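Local coordinates for protein single-stranded DNA specific exonuclease RecJ (Thermus thermophilus, PDB 2ZXR) that degrades single-stranded DNA, but not RNA, in the 5' to 3' direction, using divalent metal ions such as magnesium or manganese, at residues R8-P13 with Y35-F40. Numbering follows the deposited sequence.
Sequences RVLSLP and YWHRGF
Leu10 meets His37 where the chain leaves strand 5-9, which the backbone of Val428 and Leu430 holds at the edge of its sheet. Its CD1 lies over one face of the imidazole, 3.9 Å from the centroid of the His37 ring, a CH-pi contact suited to a branched aliphatic chain. Leu10 CB comes closer still, 3.3 Å from His37 NE2. The opposite face of the imidazole carries Trp36 CE3, so the flat ring is held between leucine and indole. Ser11 O lies at the edge of that ring, near its plane, and accepts a weak hydrogen bond from His37 NE2, 3.1 Å long but bent to 133°; histidine suits the place, offering two flat pi faces for packing and an N-H at its edge. Ser11 OG, also in the ring plane, is 3.5 Å from His37 CE1. Leu12 points away from helix 29-37 and packs on Trp18 of helix 15-25 and Ala652 of helix 643-655. Pro13 turns back: its CB sits over the indole, 3.4 Å from the centroid of the six-membered ring of Trp36 and 14° off the normal, a CH-pi contact of a compact ring carbon with a broad aromatic face. The indole reaches the proline because Trp36 CG stands anti to the backbone N (chi1 -174°). A Schellman motif closes the helix: the Phe40 N to Tyr35 O bond (2.8 Å) encloses that from Gly39 N to Trp36 O (3.2 Å), and at Gly39, with positive phi, a side chain would jam against the carbonyl O of Arg38. Away from the metal site, this surface packing ties helix 29-37 to the loop leaving strand 5-9, an edge of the mixed sheet whose strands 462-466 and 503-514 fall in the RecJ OB domain.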
# COMPACT_ATOMS: atom_id res chain seq x y z
N ARG A 8 -13.89 0.50 -4.69
CA ARG A 8 -14.15 1.92 -4.83
C ARG A 8 -13.25 2.54 -5.90
O ARG A 8 -12.07 2.18 -6.02
CB ARG A 8 -13.91 2.65 -3.51
CG ARG A 8 -13.86 4.16 -3.67
CD ARG A 8 -13.69 4.88 -2.35
NE ARG A 8 -14.75 4.55 -1.40
CZ ARG A 8 -16.00 5.02 -1.46
NH1 ARG A 8 -16.34 5.86 -2.43
NH2 ARG A 8 -16.90 4.65 -0.56
N VAL A 9 -13.82 3.46 -6.67
CA VAL A 9 -13.06 4.13 -7.71
C VAL A 9 -12.62 5.49 -7.20
O VAL A 9 -13.45 6.30 -6.77
CB VAL A 9 -13.90 4.33 -8.99
CG1 VAL A 9 -13.07 5.02 -10.05
CG2 VAL A 9 -14.39 3.00 -9.50
N LEU A 10 -11.32 5.75 -7.22
CA LEU A 10 -10.82 7.03 -6.76
C LEU A 10 -11.46 8.19 -7.54
O LEU A 10 -11.69 8.10 -8.75
CB LEU A 10 -9.29 7.09 -6.87
CG LEU A 10 -8.49 5.96 -6.19
CD1 LEU A 10 -7.02 6.40 -6.02
CD2 LEU A 10 -9.09 5.62 -4.82
N SER A 11 -11.72 9.29 -6.85
CA SER A 11 -12.36 10.46 -7.44
C SER A 11 -11.54 11.12 -8.53
O SER A 11 -10.31 11.02 -8.55
CB SER A 11 -12.59 11.49 -6.34
OG SER A 11 -11.33 12.03 -5.94
N LEU A 12 -12.21 11.80 -9.46
CA LEU A 12 -11.47 12.52 -10.50
C LEU A 12 -11.08 13.85 -9.88
O LEU A 12 -11.89 14.50 -9.17
CB LEU A 12 -12.30 12.76 -11.77
CG LEU A 12 -12.82 11.52 -12.50
CD1 LEU A 12 -13.53 11.93 -13.79
CD2 LEU A 12 -11.68 10.57 -12.79
N PRO A 13 -9.84 14.29 -10.09
CA PRO A 13 -9.44 15.57 -9.50
C PRO A 13 -9.97 16.72 -10.36
O PRO A 13 -10.49 16.50 -11.46
CB PRO A 13 -7.92 15.50 -9.52
CG PRO A 13 -7.64 14.76 -10.79
CD PRO A 13 -8.71 13.66 -10.80
N TYR A 35 -0.43 10.42 -9.00
CA TYR A 35 0.38 11.44 -8.34
C TYR A 35 -0.51 12.44 -7.60
O TYR A 35 -0.23 12.78 -6.44
CB TYR A 35 1.26 12.17 -9.35
CG TYR A 35 2.29 11.28 -9.97
CD1 TYR A 35 3.22 10.60 -9.19
CD2 TYR A 35 2.33 11.08 -11.35
CE1 TYR A 35 4.15 9.74 -9.77
CE2 TYR A 35 3.24 10.23 -11.93
CZ TYR A 35 4.15 9.56 -11.15
OH TYR A 35 5.04 8.69 -11.73
N TRP A 36 -1.59 12.91 -8.25
CA TRP A 36 -2.47 13.87 -7.58
C TRP A 36 -2.98 13.31 -6.25
O TRP A 36 -2.98 14.01 -5.23
CB TRP A 36 -3.66 14.25 -8.46
CG TRP A 36 -4.50 15.35 -7.86
CD1 TRP A 36 -4.27 16.70 -7.93
CD2 TRP A 36 -5.71 15.19 -7.10
NE1 TRP A 36 -5.26 17.39 -7.25
CE2 TRP A 36 -6.15 16.49 -6.74
CE3 TRP A 36 -6.46 14.08 -6.69
CZ2 TRP A 36 -7.32 16.70 -5.98
CZ3 TRP A 36 -7.62 14.29 -5.93
CH2 TRP A 36 -8.03 15.60 -5.59
N HIS A 37 -3.41 12.06 -6.26
CA HIS A 37 -3.91 11.41 -5.05
C HIS A 37 -2.86 11.20 -3.96
O HIS A 37 -3.18 11.26 -2.78
CB HIS A 37 -4.53 10.05 -5.39
CG HIS A 37 -5.93 10.15 -5.92
ND1 HIS A 37 -6.95 10.77 -5.22
CD2 HIS A 37 -6.49 9.71 -7.08
CE1 HIS A 37 -8.06 10.72 -5.93
NE2 HIS A 37 -7.81 10.08 -7.06
N ARG A 38 -1.61 10.93 -4.36
CA ARG A 38 -0.54 10.67 -3.42
C ARG A 38 0.11 11.97 -3.01
O ARG A 38 1.11 11.96 -2.30
CB ARG A 38 0.54 9.78 -4.04
CG ARG A 38 0.05 8.57 -4.83
CD ARG A 38 -0.14 7.36 -3.96
NE ARG A 38 -0.87 6.29 -4.64
CZ ARG A 38 -0.32 5.19 -5.15
NH1 ARG A 38 0.99 4.99 -5.07
NH2 ARG A 38 -1.10 4.27 -5.71
N GLY A 39 -0.43 13.08 -3.48
CA GLY A 39 0.13 14.38 -3.14
C GLY A 39 1.35 14.82 -3.92
O GLY A 39 2.01 15.78 -3.52
N PHE A 40 1.70 14.13 -5.00
CA PHE A 40 2.86 14.54 -5.80
C PHE A 40 2.42 15.60 -6.80
O PHE A 40 1.66 15.31 -7.72
CB PHE A 40 3.47 13.34 -6.54
CG PHE A 40 4.05 12.29 -5.63
CD1 PHE A 40 3.25 11.28 -5.11
CD2 PHE A 40 5.39 12.33 -5.27
CE1 PHE A 40 3.78 10.31 -4.25
CE2 PHE A 40 5.94 11.37 -4.42
CZ PHE A 40 5.13 10.36 -3.91